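Local coordinates for putative membrane anchored protein (PDB 3LSO) that is of unknown function but is probably anchored in the membrane and displays a row of beta-rich domains at the cell surface, at residues B[226-231]-B[237-242]; B[257-262]-B[450-455]; B[287-292]-B[428-433]; B[337-342]-B[363-368]. One frame throughout, in Å; residues are numbered along the deposited sequence.

Overall arrangement
The four contacts trace the elongated chain from its middle sandwich to its last one. Contact 1 is a hairpin at the margin of the middle sheet, and contact 2 starts from strand 258-267, a neighbour of strand 226-231 in that sheet; the two touch where Val-231 packs on Ile-262. Contacts 2 and 3 both tie the middle part to the final sandwich, with centres 19 Å apart, and meet through Phe-451 against Phe-429. Contact 4, nested along the chain inside the loop closed by contact 3, reaches the same sheet, its centre 14 Å from that of contact 3. Contacts 1 and 4 are 49 Å apart between centres.

Contact 1. Residues B[226-231]-B[237-242]; sequences KVQFFV and GDPVPV
Lys-226 drapes its aliphatic chain over Pro-239 to Pro-241 of the facing hairpin arm. Lys-226 CB sits 3.5 Å from Val-240 O and also faces Pro-239 CB, its CG comes to 3.7 Å from Pro-241 CA, and its CE grazes Pro-239 O at 4.1 Å before the chain bends at its last torsion and carries NZ away. The backbone beneath is pinned by a reciprocal pair: Val-227 N donates to Val-240 O and Val-240 N to Val-227 O, both 2.7 Å long and fairly straight. This is the hydrogen-bonded pair of an antiparallel beta hairpin, with Lys-226 and Pro-241 forming the adjoining non-hydrogen-bonded pair; strand 234-241 is an outer strand of a mixed five-stranded sheet, which strand 258-267 continues beyond strand 226-231. On the face carrying Val-227 and Val-240 the side chains are apolar. Val-227 has CG2 opposite its carbonyl carbon, which aims that methyl at Val-242 CG2, 4.0 Å away, while CG1 lies 3.7 Å above one face of the Phe-229 ring, offset toward the rim. Val-240 CG2 approaches the same ring at its edge, near the ring plane, 4.3 Å from Phe-229 CE1. Ala-248 and Thr-250 of strand 247-253 pack against this face.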
loop_
_atom_site.group_PDB
_atom_site.type_symbol
_atom_site.label_atom_id
_atom_site.label_comp_id
_atom_site.label_asym_id
_atom_site.label_seq_id
_atom_site.Cartn_x
_atom_site.Cartn_y
_atom_site.Cartn_z
ATOM N N LYS B 226 -10.068 -15.916 -13.102
ATOM C CA LYS B 226 -10.731 -16.244 -11.849
ATOM C C LYS B 226 -9.836 -15.861 -10.657
ATOM O O LYS B 226 -8.628 -15.698 -10.816
ATOM C CB LYS B 226 -11.006 -17.751 -11.802
ATOM C CG LYS B 226 -12.388 -18.183 -12.288
ATOM C CD LYS B 226 -12.383 -19.608 -12.889
ATOM C CE LYS B 226 -13.804 -20.198 -12.952
ATOM N NZ LYS B 226 -14.034 -20.963 -14.201
ATOM N N VAL B 227 -10.423 -15.736 -9.466
ATOM C CA VAL B 227 -9.649 -15.516 -8.233
ATOM C C VAL B 227 -9.897 -16.595 -7.179
ATOM O O VAL B 227 -11.039 -16.950 -6.912
ATOM C CB VAL B 227 -9.929 -14.126 -7.612
ATOM C CG1 VAL B 227 -9.417 -14.044 -6.180
ATOM C CG2 VAL B 227 -9.297 -13.038 -8.462
ATOM N N GLN B 228 -8.815 -17.113 -6.602
ATOM C CA GLN B 228 -8.905 -18.044 -5.497
ATOM C C GLN B 228 -8.626 -17.325 -4.195
ATOM O O GLN B 228 -7.563 -16.718 -4.024
ATOM C CB GLN B 228 -7.914 -19.185 -5.642
ATOM C CG GLN B 228 -8.013 -20.177 -4.494
ATOM C CD GLN B 228 -9.367 -20.881 -4.445
ATOM O OE1 GLN B 228 -10.249 -20.518 -3.658
ATOM N NE2 GLN B 228 -9.545 -21.878 -5.312
ATOM N N PHE B 229 -9.581 -17.379 -3.276
ATOM C CA PHE B 229 -9.388 -16.769 -1.973
ATOM C C PHE B 229 -8.840 -17.793 -1.006
ATOM O O PHE B 229 -9.005 -19.003 -1.205
ATOM C CB PHE B 229 -10.698 -16.186 -1.450
ATOM C CG PHE B 229 -11.140 -14.960 -2.192
ATOM C CD1 PHE B 229 -12.018 -15.052 -3.244
ATOM C CD2 PHE B 229 -10.654 -13.714 -1.843
ATOM C CE1 PHE B 229 -12.420 -13.923 -3.918
ATOM C CE2 PHE B 229 -11.054 -12.597 -2.506
ATOM C CZ PHE B 229 -11.940 -12.701 -3.552
ATOM N N PHE B 230 -8.167 -17.308 0.027
ATOM C CA PHE B 230 -7.673 -18.175 1.070
ATOM C C PHE B 230 -7.950 -17.532 2.406
ATOM O O PHE B 230 -7.851 -16.307 2.559
ATOM C CB PHE B 230 -6.175 -18.365 0.945
ATOM C CG PHE B 230 -5.751 -19.108 -0.272
ATOM C CD1 PHE B 230 -5.422 -20.450 -0.196
ATOM C CD2 PHE B 230 -5.621 -18.457 -1.490
ATOM C CE1 PHE B 230 -4.988 -21.145 -1.322
ATOM C CE2 PHE B 230 -5.196 -19.155 -2.632
ATOM C CZ PHE B 230 -4.883 -20.502 -2.540
ATOM N N VAL B 231 -8.292 -18.365 3.374
ATOM C CA VAL B 231 -8.410 -17.925 4.745
ATOM C C VAL B 231 -7.346 -18.716 5.468
ATOM O O VAL B 231 -7.248 -19.932 5.287
ATOM C CB VAL B 231 -9.804 -18.208 5.342
ATOM C CG1 VAL B 231 -9.826 -17.815 6.787
ATOM C CG2 VAL B 231 -10.863 -17.428 4.615
ATOM N N GLY B 237 -13.242 -22.214 -0.667
ATOM C CA GLY B 237 -14.169 -22.527 -1.758
ATOM C C GLY B 237 -13.532 -22.614 -3.139
ATOM O O GLY B 237 -12.314 -22.645 -3.275
ATOM N N ASP B 238 -14.376 -22.674 -4.162
ATOM C CA ASP B 238 -13.951 -22.635 -5.562
ATOM C C ASP B 238 -13.395 -21.258 -5.957
ATOM O O ASP B 238 -13.737 -20.246 -5.329
ATOM C CB ASP B 238 -15.139 -22.981 -6.480
ATOM C CG ASP B 238 -15.416 -24.472 -6.553
ATOM O OD1 ASP B 238 -14.641 -25.264 -5.980
ATOM O OD2 ASP B 238 -16.412 -24.860 -7.200
ATOM N N PRO B 239 -12.539 -21.216 -7.005
ATOM C CA PRO B 239 -12.104 -19.941 -7.609
ATOM C C PRO B 239 -13.269 -19.161 -8.231
ATOM O O PRO B 239 -14.109 -19.746 -8.936
ATOM C CB PRO B 239 -11.121 -20.382 -8.698
ATOM C CG PRO B 239 -10.673 -21.735 -8.295
ATOM C CD PRO B 239 -11.853 -22.369 -7.622
ATOM N N VAL B 240 -13.299 -17.856 -7.966
ATOM C CA VAL B 240 -14.406 -16.976 -8.350
ATOM C C VAL B 240 -14.141 -16.225 -9.674
ATOM O O VAL B 240 -13.069 -15.659 -9.851
ATOM C CB VAL B 240 -14.687 -15.961 -7.218
ATOM C CG1 VAL B 240 -15.856 -15.049 -7.579
ATOM C CG2 VAL B 240 -14.969 -16.685 -5.905
ATOM N N PRO B 241 -15.114 -16.211 -10.609
ATOM C CA PRO B 241 -14.848 -15.469 -11.844
ATOM C C PRO B 241 -14.807 -13.963 -11.595
ATOM O O PRO B 241 -15.506 -13.475 -10.708
ATOM C CB PRO B 241 -16.037 -15.831 -12.740
ATOM C CG PRO B 241 -17.109 -16.255 -11.815
ATOM C CD PRO B 241 -16.433 -16.873 -10.633
ATOM N N VAL B 242 -13.992 -13.249 -12.366
ATOM C CA VAL B 242 -13.862 -11.801 -12.234
ATOM C C VAL B 242 -14.820 -11.106 -13.180
ATOM O O VAL B 242 -14.791 -11.367 -14.381
ATOM C CB VAL B 242 -12.441 -11.331 -12.577
ATOM C CG1 VAL B 242 -12.376 -9.820 -12.568
ATOM C CG2 VAL B 242 -11.427 -11.916 -11.600
#

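Contact 2. Residues B[257-262]-B[450-455]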
loop_
_atom_site.group_PDB
_atom_site.type_symbol
_atom_site.label_atom_id
_atom_site.label_comp_id
_atom_site.label_asym_id
_atom_site.label_seq_id
_atom_site.Cartn_x
_atom_site.Cartn_y
_atom_site.Cartn_z
ATOM N N SER B 257 -12.894 -16.508 16.696
ATOM C CA SER B 257 -12.195 -15.227 16.630
ATOM C C SER B 257 -10.674 -15.408 16.431
ATOM O O SER B 257 -10.134 -16.503 16.644
ATOM C CB SER B 257 -12.532 -14.322 17.836
ATOM O OG SER B 257 -11.951 -14.755 19.045
ATOM N N GLY B 258 -10.016 -14.328 15.999
ATOM C CA GLY B 258 -8.574 -14.281 15.719
ATOM C C GLY B 258 -8.206 -13.272 14.625
ATOM O O GLY B 258 -9.084 -12.737 13.954
ATOM N N SER B 259 -6.914 -12.987 14.451
ATOM C CA SER B 259 -6.452 -12.297 13.251
ATOM C C SER B 259 -6.525 -13.301 12.141
ATOM O O SER B 259 -5.813 -14.302 12.156
ATOM C CB SER B 259 -5.024 -11.809 13.386
ATOM O OG SER B 259 -4.965 -10.761 14.322
ATOM N N LYS B 260 -7.404 -13.045 11.191
ATOM C CA LYS B 260 -7.560 -13.910 10.052
ATOM C C LYS B 260 -6.796 -13.336 8.867
ATOM O O LYS B 260 -6.826 -12.131 8.628
ATOM C CB LYS B 260 -9.039 -14.068 9.750
ATOM C CG LYS B 260 -9.830 -14.498 10.994
ATOM C CD LYS B 260 -9.752 -15.999 11.224
ATOM C CE LYS B 260 -10.406 -16.384 12.514
ATOM N NZ LYS B 260 -10.063 -17.790 12.897
ATOM N N THR B 261 -6.069 -14.193 8.153
ATOM C CA THR B 261 -5.264 -13.776 7.011
ATOM C C THR B 261 -6.016 -14.127 5.743
ATOM O O THR B 261 -6.283 -15.293 5.470
ATOM C CB THR B 261 -3.920 -14.486 7.007
ATOM O OG1 THR B 261 -3.144 -14.049 8.130
ATOM C CG2 THR B 261 -3.167 -14.123 5.803
ATOM N N ILE B 262 -6.387 -13.107 4.989
ATOM C CA ILE B 262 -7.078 -13.315 3.739
ATOM C C ILE B 262 -6.068 -13.144 2.627
ATOM O O ILE B 262 -5.279 -12.178 2.617
ATOM C CB ILE B 262 -8.230 -12.317 3.555
ATOM C CG1 ILE B 262 -9.094 -12.243 4.822
ATOM C CG2 ILE B 262 -9.076 -12.674 2.343
ATOM C CD1 ILE B 262 -9.700 -13.589 5.259
ATOM N N ALA B 450 -8.338 -4.627 23.986
ATOM C CA ALA B 450 -8.338 -5.912 23.265
ATOM C C ALA B 450 -7.063 -6.724 23.487
ATOM O O ALA B 450 -5.974 -6.151 23.491
ATOM C CB ALA B 450 -8.535 -5.673 21.779
ATOM N N PHE B 451 -7.191 -8.036 23.633
ATOM C CA PHE B 451 -6.027 -8.899 23.681
ATOM C C PHE B 451 -6.248 -10.130 22.830
ATOM O O PHE B 451 -7.383 -10.518 22.594
ATOM C CB PHE B 451 -5.672 -9.269 25.124
ATOM C CG PHE B 451 -6.699 -10.140 25.828
ATOM C CD1 PHE B 451 -6.645 -11.524 25.733
ATOM C CD2 PHE B 451 -7.677 -9.574 26.619
ATOM C CE1 PHE B 451 -7.544 -12.313 26.375
ATOM C CE2 PHE B 451 -8.589 -10.367 27.270
ATOM C CZ PHE B 451 -8.518 -11.738 27.146
ATOM N N GLU B 452 -5.164 -10.730 22.352
ATOM C CA GLU B 452 -5.269 -11.951 21.574
ATOM C C GLU B 452 -4.588 -13.086 22.298
ATOM O O GLU B 452 -3.487 -12.931 22.787
ATOM C CB GLU B 452 -4.683 -11.789 20.166
ATOM C CG GLU B 452 -5.238 -12.806 19.154
ATOM C CD GLU B 452 -4.817 -12.575 17.699
ATOM O OE1 GLU B 452 -4.449 -11.439 17.329
ATOM O OE2 GLU B 452 -4.864 -13.556 16.919
ATOM N N ILE B 453 -5.280 -14.213 22.392
ATOM C CA ILE B 453 -4.664 -15.469 22.760
ATOM C C ILE B 453 -4.234 -16.113 21.474
ATOM O O ILE B 453 -5.073 -16.445 20.651
ATOM C CB ILE B 453 -5.665 -16.393 23.452
ATOM C CG1 ILE B 453 -6.175 -15.768 24.758
ATOM C CG2 ILE B 453 -5.065 -17.772 23.665
ATOM C CD1 ILE B 453 -5.117 -15.452 25.766
ATOM N N ALA B 454 -2.933 -16.292 21.291
ATOM C CA ALA B 454 -2.416 -16.750 19.991
ATOM C C ALA B 454 -3.026 -18.066 19.522
ATOM O O ALA B 454 -3.586 -18.832 20.313
ATOM C CB ALA B 454 -0.885 -16.814 19.975
ATOM N N GLY B 455 -2.943 -18.297 18.217
ATOM C CA GLY B 455 -3.496 -19.486 17.613
ATOM C C GLY B 455 -2.381 -20.322 17.037
ATOM O O GLY B 455 -1.201 -20.055 17.284
#
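Glu-452 reaches across to Ser-259 and holds it by two bonds, one to each carboxylate oxygen. Ser-259 N donates to Glu-452 OE2 over 3.3 Å in a nearly linear bond, although the donor stands well above the carboxylate plane. The hydroxyl completes the fork: Ser-259 OG donates to Glu-452 OE1 at 3.1 Å, arriving on the syn side and closer to the plane. Placing OG opposite the carbonyl carbon, chi1 -69°, is what sets hydroxyl and amide beside each other for the two oxygens. Around this tight grip the fit is sparse. The nearest alpha carbons, those of Gly-258 and Glu-452, remain 7.1 Å apart, so an extended glutamate chain has to span the gap. Two beta-sheets are being joined here rather than two strands of one: strand 258-267 belongs to the middle sandwich, strand 440-453 to the last, and the bidentate carboxylate works as a strut between them. Gly-258 adds a light touch, its CA 4.0 Å from Glu-452 OE2. Glu-452 also touches Ile-426 and Ser-259 touches Ile-281, yet both bonded side chains keep part of their surface open to solvent. Close by, Ser-257 OG accepts a hydrogen bond from Ile-426 N, a further tie between the two parts of the chain.

Contact 3. Residues B[287-292]-B[428-433]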
loop_
_atom_site.group_PDB
_atom_site.type_symbol
_atom_site.label_atom_id
_atom_site.label_comp_id
_atom_site.label_asym_id
_atom_site.label_seq_id
_atom_site.Cartn_x
_atom_site.Cartn_y
_atom_site.Cartn_z
ATOM N N GLU B 287 -18.100 -11.091 19.994
ATOM C CA GLU B 287 -19.217 -10.155 19.891
ATOM C C GLU B 287 -18.594 -8.755 19.990
ATOM O O GLU B 287 -17.583 -8.543 20.693
ATOM C CB GLU B 287 -20.217 -10.409 21.050
ATOM C CG GLU B 287 -21.660 -9.836 20.928
ATOM C CD GLU B 287 -22.440 -9.852 22.280
ATOM O OE1 GLU B 287 -22.084 -10.633 23.213
ATOM O OE2 GLU B 287 -23.415 -9.062 22.410
ATOM N N LEU B 288 -19.179 -7.814 19.262
ATOM C CA LEU B 288 -18.847 -6.423 19.445
ATOM C C LEU B 288 -20.087 -5.655 19.890
ATOM O O LEU B 288 -21.032 -5.464 19.109
ATOM C CB LEU B 288 -18.283 -5.834 18.155
ATOM C CG LEU B 288 -17.866 -4.353 18.246
ATOM C CD1 LEU B 288 -16.574 -4.109 19.058
ATOM C CD2 LEU B 288 -17.738 -3.749 16.846
ATOM N N ASP B 289 -20.100 -5.228 21.146
ATOM C CA ASP B 289 -21.134 -4.315 21.591
ATOM C C ASP B 289 -20.618 -2.918 21.411
ATOM O O ASP B 289 -19.752 -2.470 22.154
ATOM C CB ASP B 289 -21.466 -4.516 23.052
ATOM C CG ASP B 289 -21.945 -5.903 23.356
ATOM O OD1 ASP B 289 -21.588 -6.842 22.593
ATOM O OD2 ASP B 289 -22.680 -6.038 24.375
ATOM N N THR B 290 -21.142 -2.232 20.412
ATOM C CA THR B 290 -20.874 -0.823 20.240
ATOM C C THR B 290 -21.826 -0.048 21.143
ATOM O O THR B 290 -22.867 -0.570 21.543
ATOM C CB THR B 290 -21.099 -0.415 18.792
ATOM O OG1 THR B 290 -22.220 -1.144 18.285
ATOM C CG2 THR B 290 -19.859 -0.735 17.944
ATOM N N LYS B 291 -21.455 1.190 21.478
ATOM C CA LYS B 291 -22.308 2.033 22.304
ATOM C C LYS B 291 -23.625 2.179 21.574
ATOM O O LYS B 291 -23.682 2.050 20.354
ATOM C CB LYS B 291 -21.660 3.395 22.616
ATOM C CG LYS B 291 -21.402 4.279 21.408
ATOM C CD LYS B 291 -20.668 5.565 21.743
ATOM C CE LYS B 291 -20.750 6.505 20.557
ATOM N NZ LYS B 291 -20.446 7.914 20.899
ATOM N N LYS B 292 -24.687 2.387 22.332
ATOM C CA LYS B 292 -26.011 2.477 21.770
ATOM C C LYS B 292 -26.066 3.784 21.004
ATOM O O LYS B 292 -25.287 4.695 21.297
ATOM C CB LYS B 292 -27.050 2.434 22.903
ATOM C CG LYS B 292 -27.257 1.041 23.493
ATOM C CD LYS B 292 -28.397 0.964 24.491
ATOM C CE LYS B 292 -28.542 -0.487 24.954
ATOM N NZ LYS B 292 -29.772 -0.739 25.740
HETATM N N MSE B 428 -11.999 -8.504 24.231
HETATM C CA MSE B 428 -11.934 -7.136 24.749
HETATM C C MSE B 428 -12.620 -7.106 26.080
HETATM O O MSE B 428 -13.477 -7.948 26.359
HETATM C CB MSE B 428 -12.742 -6.181 23.882
HETATM C CG MSE B 428 -12.052 -5.619 22.667
HETATM SE SE MSE B 428 -13.426 -4.849 21.542
HETATM C CE MSE B 428 -14.278 -6.493 21.006
ATOM N N PHE B 429 -12.301 -6.112 26.891
ATOM C CA PHE B 429 -13.132 -5.841 28.040
ATOM C C PHE B 429 -14.265 -4.871 27.693
ATOM O O PHE B 429 -14.187 -4.131 26.701
ATOM C CB PHE B 429 -12.268 -5.336 29.177
ATOM C CG PHE B 429 -11.333 -6.369 29.692
ATOM C CD1 PHE B 429 -11.655 -7.123 30.797
ATOM C CD2 PHE B 429 -10.136 -6.629 29.041
ATOM C CE1 PHE B 429 -10.804 -8.086 31.268
ATOM C CE2 PHE B 429 -9.263 -7.613 29.523
ATOM C CZ PHE B 429 -9.607 -8.335 30.634
ATOM N N GLN B 430 -15.327 -4.884 28.488
ATOM C CA GLN B 430 -16.420 -3.950 28.277
ATOM C C GLN B 430 -16.569 -3.049 29.464
ATOM O O GLN B 430 -16.155 -3.408 30.577
ATOM C CB GLN B 430 -17.724 -4.718 28.088
ATOM C CG GLN B 430 -17.737 -5.625 26.852
ATOM C CD GLN B 430 -19.029 -6.401 26.712
ATOM O OE1 GLN B 430 -19.585 -6.898 27.689
ATOM N NE2 GLN B 430 -19.519 -6.505 25.490
HETATM N N MSE B 431 -17.183 -1.890 29.259
HETATM C CA MSE B 431 -17.672 -1.076 30.395
HETATM C C MSE B 431 -19.175 -1.223 30.478
HETATM O O MSE B 431 -19.880 -1.113 29.451
HETATM C CB MSE B 431 -17.335 0.404 30.227
HETATM C CG MSE B 431 -17.316 1.203 31.548
HETATM SE SE MSE B 431 -16.857 3.058 31.193
HETATM C CE MSE B 431 -16.181 3.528 32.914
ATOM N N GLY B 432 -19.659 -1.498 31.683
ATOM C CA GLY B 432 -21.091 -1.429 31.996
ATOM C C GLY B 432 -21.392 0.019 32.385
ATOM O O GLY B 432 -20.601 0.633 33.109
ATOM N N VAL B 433 -22.484 0.595 31.880
ATOM C CA VAL B 433 -22.848 1.949 32.280
ATOM C C VAL B 433 -24.328 2.058 32.549
ATOM O O VAL B 433 -25.141 1.427 31.878
ATOM C CB VAL B 433 -22.477 2.992 31.228
ATOM C CG1 VAL B 433 -21.029 2.961 31.008
ATOM C CG2 VAL B 433 -23.142 2.666 29.917
#
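A bend at the last torsion of Met-428, chi3 -69°, and a Leu-288 CG set anti to the backbone N, chi1 -179°, bring these two side chains together. Met-428, modelled as selenomethionine, leaves its strand toward the facing loop, and the bend turns its CE methyl up against Leu-288. The leucine starts out pointing away, but its CG brings a branch back, and Leu-288 CD1 settles 3.8 Å from Met-428 CE and 4.1 Å from Met-428 SE. The two side chains slant across one another, and Met-428 CE also lies 3.9 Å from Glu-287 O. Two residues further along, Gln-430 runs out extended beyond CG and presents its amide to Asp-289. Here Gln-430 NE2 lies 3.4 Å from Asp-289 OD2, at an angle too poor for a hydrogen bond, with the carboxylate and amide planes turned 62° apart. The amide is held instead from within its own sandwich: Gln-430 OE1 is bonded to Asn-343 ND2, while Gln-430 NE2 makes a weak hydrogen bond to Ser-445 OG. The alternation is that of a strand in a beta-sandwich. Met-428 and Gln-430 face the linker that follows strand 278-285, whereas Phe-429 and Met-431 point into the interior, toward strands 298-303 and 321-329. The linker is fastened further by Ser-445, which bonds to the backbone of Asp-289. Lys-387 serves both acids of the linker, through a salt bridge to Glu-287 OE2 and a long, weak ion pair with Asp-289 OD2.

Contact 4. Residues B[337-342]-B[363-368]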
loop_
_atom_site.group_PDB
_atom_site.type_symbol
_atom_site.label_atom_id
_atom_site.label_comp_id
_atom_site.label_asym_id
_atom_site.label_seq_id
_atom_site.Cartn_x
_atom_site.Cartn_y
_atom_site.Cartn_z
ATOM N N VAL B 337 -24.284 10.217 35.848
ATOM C CA VAL B 337 -23.810 8.842 35.700
ATOM C C VAL B 337 -24.016 8.132 37.025
ATOM O O VAL B 337 -23.574 8.607 38.073
ATOM C CB VAL B 337 -22.295 8.785 35.337
ATOM C CG1 VAL B 337 -21.731 7.359 35.440
ATOM C CG2 VAL B 337 -22.019 9.357 33.951
ATOM N N TYR B 338 -24.672 6.984 36.973
ATOM C CA TYR B 338 -24.968 6.209 38.158
ATOM C C TYR B 338 -23.959 5.098 38.393
ATOM O O TYR B 338 -23.275 5.144 39.395
ATOM C CB TYR B 338 -26.381 5.651 38.054
ATOM C CG TYR B 338 -27.376 6.670 37.546
ATOM C CD1 TYR B 338 -27.458 7.932 38.146
ATOM C CD2 TYR B 338 -28.238 6.386 36.465
ATOM C CE1 TYR B 338 -28.340 8.879 37.721
ATOM C CE2 TYR B 338 -29.148 7.361 36.022
ATOM C CZ TYR B 338 -29.173 8.612 36.679
ATOM O OH TYR B 338 -30.031 9.612 36.313
ATOM N N GLU B 339 -23.895 4.078 37.524
ATOM C CA GLU B 339 -22.906 2.990 37.679
ATOM C C GLU B 339 -21.928 2.968 36.559
ATOM O O GLU B 339 -22.274 3.257 35.410
ATOM C CB GLU B 339 -23.551 1.626 37.629
ATOM C CG GLU B 339 -23.429 0.821 38.848
ATOM C CD GLU B 339 -24.077 -0.523 38.638
ATOM O OE1 GLU B 339 -23.830 -1.162 37.564
ATOM O OE2 GLU B 339 -24.862 -0.915 39.533
ATOM N N ILE B 340 -20.711 2.569 36.891
ATOM C CA ILE B 340 -19.751 2.170 35.874
ATOM C C ILE B 340 -19.024 0.968 36.427
ATOM O O ILE B 340 -18.904 0.811 37.646
ATOM C CB ILE B 340 -18.784 3.307 35.460
ATOM C CG1 ILE B 340 -17.884 3.710 36.610
ATOM C CG2 ILE B 340 -19.540 4.490 34.889
ATOM C CD1 ILE B 340 -16.698 4.470 36.144
ATOM N N GLY B 341 -18.605 0.085 35.538
ATOM C CA GLY B 341 -17.772 -1.039 35.953
ATOM C C GLY B 341 -17.215 -1.726 34.739
ATOM O O GLY B 341 -17.768 -1.558 33.634
ATOM N N ILE B 342 -16.122 -2.476 34.926
ATOM C CA ILE B 342 -15.576 -3.320 33.853
ATOM C C ILE B 342 -16.237 -4.705 33.824
ATOM O O ILE B 342 -16.333 -5.368 34.862
ATOM C CB ILE B 342 -14.062 -3.517 34.014
ATOM C CG1 ILE B 342 -13.337 -2.196 33.818
ATOM C CG2 ILE B 342 -13.536 -4.580 33.019
ATOM C CD1 ILE B 342 -12.166 -2.041 34.767
ATOM N N LEU B 363 -19.348 -0.052 45.967
ATOM C CA LEU B 363 -19.501 -1.168 45.062
ATOM C C LEU B 363 -20.866 -1.743 45.261
ATOM O O LEU B 363 -21.051 -2.576 46.131
ATOM C CB LEU B 363 -18.481 -2.266 45.352
ATOM C CG LEU B 363 -18.247 -3.316 44.264
ATOM C CD1 LEU B 363 -16.971 -4.047 44.622
ATOM C CD2 LEU B 363 -19.415 -4.288 44.054
ATOM N N ALA B 364 -21.810 -1.341 44.434
ATOM C CA ALA B 364 -23.188 -1.741 44.618
ATOM C C ALA B 364 -23.559 -3.015 43.876
ATOM O O ALA B 364 -24.357 -3.792 44.371
ATOM C CB ALA B 364 -24.090 -0.628 44.181
ATOM N N THR B 365 -23.027 -3.202 42.673
ATOM C CA THR B 365 -23.408 -4.349 41.858
ATOM C C THR B 365 -22.300 -5.410 41.671
ATOM O O THR B 365 -21.144 -5.090 41.280
ATOM C CB THR B 365 -23.882 -3.881 40.533
ATOM O OG1 THR B 365 -25.065 -3.136 40.757
ATOM C CG2 THR B 365 -24.240 -5.047 39.659
ATOM N N THR B 366 -22.654 -6.660 41.961
ATOM C CA THR B 366 -21.753 -7.754 41.771
ATOM C C THR B 366 -22.481 -8.695 40.832
ATOM O O THR B 366 -23.607 -9.109 41.121
ATOM C CB THR B 366 -21.492 -8.463 43.100
ATOM O OG1 THR B 366 -21.038 -7.506 44.077
ATOM C CG2 THR B 366 -20.484 -9.586 42.913
ATOM N N GLY B 367 -21.846 -9.044 39.719
ATOM C CA GLY B 367 -22.525 -9.795 38.686
ATOM C C GLY B 367 -23.622 -8.907 38.154
ATOM O O GLY B 367 -23.372 -7.803 37.693
ATOM N N SER B 368 -24.857 -9.353 38.218
ATOM C CA SER B 368 -25.939 -8.503 37.733
ATOM C C SER B 368 -26.869 -8.176 38.881
ATOM O O SER B 368 -27.956 -7.651 38.678
ATOM C CB SER B 368 -26.699 -9.224 36.645
ATOM O OG SER B 368 -27.253 -10.372 37.201
#
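The carboxylate of Glu-339 is the flat group that meets Thr-365, and it is engaged at both oxygens. Thr-365 OG1 donates to Glu-339 OE2, coming in on the syn side but tilted 35° out of the carboxylate plane; the modelled separation of 2.5 Å between Thr-365 OG1 and Glu-339 OE2 is doubtful as a length. The other oxygen, OE1, takes hydrogen bonds from Tyr-393 OH and Trp-382 NE1, while Pro-380 and His-397 border the glutamate chain. Three bonds thus grip a buried carboxylate and probably fix the rotation of its plane, which may help it to remain ionised away from water. The two side chains cross at about a right angle: Glu-339 extends straight beyond CG, and Thr-365 has its hydroxyl opposite the carbonyl carbon, chi1 -65°, turned to the oncoming oxygen. Their strands are not paired with each other. Strand 394-398 pairs antiparallel with both 335-343 and 361-366, so the bond reaches over an intervening strand of the mixed sheet in the last sandwich. Each partner belongs to a classic beta bulge, Tyr-338 and Glu-339 both facing Tyr-434, and Ala-364 and Thr-365 both facing Gly-395. A second flat group in the first bulge, the ring of Tyr-338, meets Tyr-402 and Tyr-378 edge-to-face and also packs with Tyr-434. Ile-340 and Ile-342 pack on Val-412 of strand 410-417, in the sheet that lies against this one.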